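Local coordinates for protein serine--tRNA ligase, cytoplasmic (Candida albicans, PDB 3QO8) that attaches serine to tRNA(Ser), first activating the amino acid with ATP to form seryl-adenylate and then transferring it to the acceptor end of the tRNA, at residues 316-327 and 401-411. Numbering follows the deposited sequence. Where two conformers were deposited one is given.
Sequences FDRMIGCSEEFY and LNSTLSATERT. With SSA (5'-O-(N-(L-seryl)-sulfamoyl)adenosine), chain B.
Two helix hydroxyls grip successive carbonyls where the chain turns a corner at Leu-405: Ser-323 OG donates to Thr-404 O at 2.8 Å, and Tyr-327 OH to Leu-405 O at 2.6 Å. The tyrosine proton meets an in-plane lone pair (C=O...donor angle 140°). Serine suits its place because helix and strand come close there; the longer tyrosine, one turn on, reaches the next carbonyl. Thr-404 O accepts a second, less well directed bond from Ser-403 OG, 38° out of the carbonyl plane (3.1 Å). Leu-405 and Ser-406 form a classic beta bulge opposite Ile-301. A water donates to Tyr-327 OH and accepts from Ala-407 N at 2.8 Å, tying the helix to the N-cap of helix 408-419.

Apolar packing flanks these bonds. Phe-326 turns its ring away from its own amide (chi1 -176°), bringing one face against Leu-405 CD2, a CH-pi contact 4.2 Å from the centroid. Met-319 lays SD on Leu-401 CB (3.5 Å), and its unbranched chain bends at the end to turn CE toward Ser-403.

Helix 312-329 backs the largely antiparallel sheet of the class II catalytic core. On the far side of the strand, Thr-404 OG1 donates to the seryl OG of the bound adenylate analogue (2.6 Å); from helix 408-419, Arg-410 lays one guanidinium face against ribose C2'. The buried hydroxyl-carbonyl bonds probably help hold the backbone from which Thr-404 reaches the serine.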
loop_
_atom_site.group_PDB
_atom_site.type_symbol
_atom_site.label_atom_id
_atom_site.label_comp_id
_atom_site.label_asym_id
_atom_site.label_seq_id
_atom_site.Cartn_x
_atom_site.Cartn_y
_atom_site.Cartn_z
ATOM N N PHE A 316 -0.577 -25.496 15.508
ATOM C CA PHE A 316 -1.900 -24.974 15.133
ATOM C C PHE A 316 -2.694 -24.608 16.391
ATOM O O PHE A 316 -3.308 -23.539 16.465
ATOM C CB PHE A 316 -2.655 -26.029 14.299
ATOM C CG PHE A 316 -4.077 -25.651 13.941
ATOM C CD1 PHE A 316 -4.360 -24.998 12.757
ATOM C CD2 PHE A 316 -5.136 -25.996 14.777
ATOM C CE1 PHE A 316 -5.673 -24.667 12.410
ATOM C CE2 PHE A 316 -6.459 -25.658 14.443
ATOM C CZ PHE A 316 -6.725 -25.003 13.258
ATOM N N ASP A 317 -2.686 -25.499 17.382
ATOM C CA ASP A 317 -3.390 -25.226 18.642
ATOM C C ASP A 317 -2.780 -24.019 19.366
ATOM O O ASP A 317 -3.497 -23.173 19.916
ATOM C CB ASP A 317 -3.394 -26.451 19.558
ATOM C CG ASP A 317 -4.319 -27.551 19.064
ATOM O OD1 ASP A 317 -5.278 -27.253 18.323
ATOM O OD2 ASP A 317 -4.088 -28.719 19.423
ATOM N N ARG A 318 -1.455 -23.935 19.353
ATOM C CA ARG A 318 -0.737 -22.820 19.960
ATOM C C ARG A 318 -1.126 -21.490 19.306
ATOM O O ARG A 318 -1.311 -20.475 19.978
ATOM C CB ARG A 318 0.763 -23.065 19.813
ATOM C CG ARG A 318 1.652 -22.246 20.723
ATOM C CD ARG A 318 3.042 -22.875 20.819
ATOM N NE ARG A 318 3.020 -24.139 21.552
ATOM C CZ ARG A 318 3.488 -25.297 21.090
ATOM N NH1 ARG A 318 4.029 -25.381 19.880
ATOM N NH2 ARG A 318 3.415 -26.382 21.849
ATOM N N MET A 319 -1.237 -21.501 17.981
ATOM C CA MET A 319 -1.524 -20.279 17.237
ATOM C C MET A 319 -2.955 -19.763 17.442
ATOM O O MET A 319 -3.157 -18.561 17.634
ATOM C CB MET A 319 -1.237 -20.468 15.744
ATOM C CG MET A 319 0.240 -20.702 15.450
ATOM S SD MET A 319 0.530 -21.288 13.779
ATOM C CE MET A 319 0.098 -19.824 12.821
ATOM N N ILE A 320 -3.946 -20.649 17.390
ATOM C CA ILE A 320 -5.317 -20.189 17.633
ATOM C C ILE A 320 -5.410 -19.750 19.093
ATOM O O ILE A 320 -6.118 -18.795 19.425
ATOM C CB ILE A 320 -6.402 -21.250 17.252
ATOM C CG1 ILE A 320 -7.810 -20.634 17.335
ATOM C CG2 ILE A 320 -6.276 -22.510 18.106
ATOM C CD1 ILE A 320 -8.002 -19.492 16.311
ATOM N N GLY A 321 -4.657 -20.424 19.956
ATOM C CA GLY A 321 -4.622 -20.062 21.365
ATOM C C GLY A 321 -4.068 -18.651 21.547
ATOM O O GLY A 321 -4.573 -17.858 22.353
ATOM N N CYS A 322 -3.023 -18.333 20.797
ATOM C CA CYS A 322 -2.463 -16.975 20.811
ATOM C C CYS A 322 -3.506 -15.925 20.420
ATOM O O CYS A 322 -3.606 -14.874 21.049
ATOM C CB CYS A 322 -1.246 -16.849 19.872
ATOM S SG CYS A 322 0.304 -17.442 20.575
ATOM N N SER A 323 -4.254 -16.186 19.356
ATOM C CA SER A 323 -5.297 -15.241 18.950
ATOM C C SER A 323 -6.416 -15.133 19.997
ATOM O O SER A 323 -6.935 -14.042 20.274
ATOM C CB SER A 323 -5.856 -15.632 17.587
ATOM O OG SER A 323 -4.853 -15.476 16.584
ATOM N N GLU A 324 -6.805 -16.265 20.578
ATOM C CA GLU A 324 -7.825 -16.222 21.625
ATOM C C GLU A 324 -7.366 -15.338 22.782
ATOM O O GLU A 324 -8.109 -14.482 23.270
ATOM C CB GLU A 324 -8.118 -17.628 22.132
ATOM C CG GLU A 324 -8.781 -18.515 21.099
ATOM C CD GLU A 324 -9.163 -19.859 21.689
ATOM O OE1 GLU A 324 -10.077 -19.901 22.546
ATOM O OE2 GLU A 324 -8.544 -20.865 21.303
ATOM N N GLU A 325 -6.133 -15.548 23.223
ATOM C CA GLU A 325 -5.586 -14.754 24.311
ATOM C C GLU A 325 -5.616 -13.269 23.953
ATOM O O GLU A 325 -5.971 -12.422 24.776
ATOM C CB GLU A 325 -4.163 -15.208 24.650
ATOM C CG GLU A 325 -3.554 -14.468 25.824
ATOM C CD GLU A 325 -2.082 -14.828 26.067
ATOM O OE1 GLU A 325 -1.564 -15.760 25.409
ATOM O OE2 GLU A 325 -1.447 -14.163 26.914
ATOM N N PHE A 326 -5.249 -12.950 22.717
ATOM C CA PHE A 326 -5.304 -11.569 22.249
ATOM C C PHE A 326 -6.721 -10.979 22.389
ATOM O O PHE A 326 -6.884 -9.881 22.935
ATOM C CB PHE A 326 -4.806 -11.486 20.795
ATOM C CG PHE A 326 -4.734 -10.071 20.242
ATOM C CD1 PHE A 326 -3.648 -9.254 20.513
ATOM C CD2 PHE A 326 -5.762 -9.572 19.450
ATOM C CE1 PHE A 326 -3.577 -7.962 19.996
ATOM C CE2 PHE A 326 -5.706 -8.281 18.938
ATOM C CZ PHE A 326 -4.615 -7.471 19.216
ATOM N N TYR A 327 -7.746 -11.689 21.908
ATOM C CA TYR A 327 -9.113 -11.157 22.011
ATOM C C TYR A 327 -9.631 -11.136 23.440
ATOM O O TYR A 327 -10.383 -10.234 23.835
ATOM C CB TYR A 327 -10.076 -11.840 21.019
ATOM C CG TYR A 327 -9.651 -11.419 19.647
ATOM C CD1 TYR A 327 -10.011 -10.179 19.154
ATOM C CD2 TYR A 327 -8.792 -12.204 18.893
ATOM C CE1 TYR A 327 -9.560 -9.743 17.916
ATOM C CE2 TYR A 327 -8.335 -11.774 17.651
ATOM C CZ TYR A 327 -8.723 -10.545 17.175
ATOM O OH TYR A 327 -8.259 -10.100 15.950
ATOM N N LEU A 401 2.009 -22.714 8.626
ATOM C CA LEU A 401 0.730 -22.370 9.213
ATOM C C LEU A 401 0.618 -20.868 9.197
ATOM O O LEU A 401 1.630 -20.161 9.266
ATOM C CB LEU A 401 0.670 -22.854 10.657
ATOM C CG LEU A 401 0.875 -24.351 10.906
ATOM C CD1 LEU A 401 2.303 -24.619 11.355
ATOM C CD2 LEU A 401 -0.118 -24.827 11.976
ATOM N N ASN A 402 -0.607 -20.369 9.103
ATOM C CA ASN A 402 -0.821 -18.941 9.195
ATOM C C ASN A 402 -2.094 -18.688 9.972
ATOM O O ASN A 402 -3.041 -19.485 9.907
ATOM C CB ASN A 402 -0.881 -18.299 7.804
ATOM C CG ASN A 402 -2.141 -18.676 7.032
ATOM O OD1 ASN A 402 -3.186 -18.020 7.156
ATOM N ND2 ASN A 402 -2.046 -19.730 6.222
ATOM N N SER A 403 -2.105 -17.603 10.737
ATOM C CA SER A 403 -3.304 -17.218 11.465
ATOM C C SER A 403 -3.364 -15.712 11.637
ATOM O O SER A 403 -2.375 -15.078 11.999
ATOM C CB SER A 403 -3.369 -17.915 12.828
ATOM O OG SER A 403 -4.447 -17.408 13.612
ATOM N N THR A 404 -4.526 -15.131 11.374
ATOM C CA THR A 404 -4.718 -13.739 11.717
ATOM C C THR A 404 -4.400 -13.561 13.200
ATOM O O THR A 404 -4.781 -14.393 14.012
ATOM C CB THR A 404 -6.176 -13.324 11.517
ATOM O OG1 THR A 404 -6.643 -13.803 10.249
ATOM C CG2 THR A 404 -6.314 -11.807 11.606
ATOM N N LEU A 405 -3.693 -12.495 13.559
ATOM C CA LEU A 405 -3.754 -12.042 14.942
ATOM C C LEU A 405 -4.822 -10.957 15.009
ATOM O O LEU A 405 -5.841 -11.132 15.659
ATOM C CB LEU A 405 -2.411 -11.512 15.468
ATOM C CG LEU A 405 -2.570 -11.077 16.934
ATOM C CD1 LEU A 405 -2.616 -12.290 17.875
ATOM C CD2 LEU A 405 -1.509 -10.099 17.377
ATOM N N SER A 406 -4.602 -9.843 14.313
ATOM C CA SER A 406 -5.632 -8.807 14.218
ATOM C C SER A 406 -5.642 -8.115 12.867
ATOM O O SER A 406 -4.646 -7.514 12.471
ATOM C CB SER A 406 -5.474 -7.755 15.320
ATOM O OG SER A 406 -6.452 -6.722 15.184
ATOM N N ALA A 407 -6.761 -8.234 12.155
ATOM C CA ALA A 407 -7.048 -7.353 11.035
ATOM C C ALA A 407 -7.577 -6.086 11.686
ATOM O O ALA A 407 -8.656 -6.088 12.275
ATOM C CB ALA A 407 -8.088 -7.970 10.129
ATOM N N THR A 408 -6.803 -5.007 11.635
ATOM C CA THR A 408 -7.012 -3.940 12.609
ATOM C C THR A 408 -8.305 -3.129 12.406
ATOM O O THR A 408 -9.007 -2.823 13.376
ATOM C CB THR A 408 -5.774 -3.003 12.713
ATOM O OG1 THR A 408 -5.526 -2.405 11.439
ATOM C CG2 THR A 408 -4.518 -3.817 13.117
ATOM N N GLU A 409 -8.608 -2.754 11.172
ATOM C CA GLU A 409 -9.829 -1.981 10.936
ATOM C C GLU A 409 -11.065 -2.799 11.369
ATOM O O GLU A 409 -11.978 -2.265 12.004
ATOM C CB GLU A 409 -9.952 -1.543 9.475
ATOM C CG GLU A 409 -9.132 -0.248 9.133
ATOM C CD GLU A 409 -7.663 -0.511 8.799
ATOM O OE1 GLU A 409 -7.233 -1.677 8.823
ATOM O OE2 GLU A 409 -6.925 0.469 8.521
ATOM N N ARG A 410 -11.097 -4.086 11.030
ATOM C CA ARG A 410 -12.248 -4.913 11.428
ATOM C C ARG A 410 -12.284 -5.137 12.940
ATOM O O ARG A 410 -13.354 -5.146 13.562
ATOM C CB ARG A 410 -12.309 -6.248 10.672
ATOM C CG ARG A 410 -13.599 -7.024 10.996
ATOM C CD ARG A 410 -13.749 -8.316 10.183
ATOM N NE ARG A 410 -13.932 -8.016 8.768
ATOM C CZ ARG A 410 -14.227 -8.931 7.854
ATOM N NH1 ARG A 410 -14.401 -10.202 8.220
ATOM N NH2 ARG A 410 -14.370 -8.569 6.585
ATOM N N THR A 411 -11.110 -5.293 13.545
ATOM C CA THR A 411 -11.036 -5.382 14.995
ATOM C C THR A 411 -11.536 -4.094 15.653
ATOM O O THR A 411 -12.187 -4.138 16.680
ATOM C CB THR A 411 -9.608 -5.717 15.472
ATOM O OG1 THR A 411 -9.284 -7.038 15.030
ATOM C CG2 THR A 411 -9.519 -5.670 16.991
HETATM N N10 SSA B . -3.407 -14.997 5.962
HETATM C CA SSA B . -4.723 -15.457 6.401
HETATM C CB SSA B . -4.829 -15.367 7.923
HETATM O OG SSA B . -4.882 -13.989 8.344
HETATM C C9 SSA B . -5.805 -14.634 5.759
HETATM O O9 SSA B . -5.544 -13.654 5.072
HETATM N N8 SSA B . -7.053 -15.031 5.990
HETATM S S1 SSA B . -8.332 -14.126 5.656
HETATM O O1S SSA B . -8.572 -13.983 4.249
HETATM O O2S SSA B . -9.470 -14.709 6.288
HETATM O "O5'" SSA B . -8.149 -12.729 6.280
HETATM C "C5'" SSA B . -7.817 -12.577 7.649
HETATM C "C4'" SSA B . -8.735 -11.525 8.279
HETATM O "O4'" SSA B . -8.636 -10.242 7.650
HETATM C "C3'" SSA B . -10.206 -11.866 8.191
HETATM O "O3'" SSA B . -10.543 -12.844 9.186
HETATM C "C2'" SSA B . -10.834 -10.499 8.441
HETATM O "O2'" SSA B . -10.822 -10.191 9.848
HETATM C "C1'" SSA B . -9.868 -9.540 7.745
HETATM N N9 SSA B . -10.356 -9.215 6.388
HETATM C C8 SSA B . -10.424 -10.043 5.333
HETATM N N7 SSA B . -10.941 -9.365 4.286
HETATM C C5 SSA B . -11.185 -8.108 4.701
HETATM C C6 SSA B . -11.690 -6.984 4.077
HETATM N N6 SSA B . -12.053 -7.061 2.779
HETATM N N1 SSA B . -11.812 -5.833 4.779
HETATM C C2 SSA B . -11.449 -5.778 6.066
HETATM N N3 SSA B . -10.946 -6.849 6.693
HETATM C C4 SSA B . -10.820 -8.022 6.030
HETATM O O HOH W 1 -9.054 -9.383 13.387
#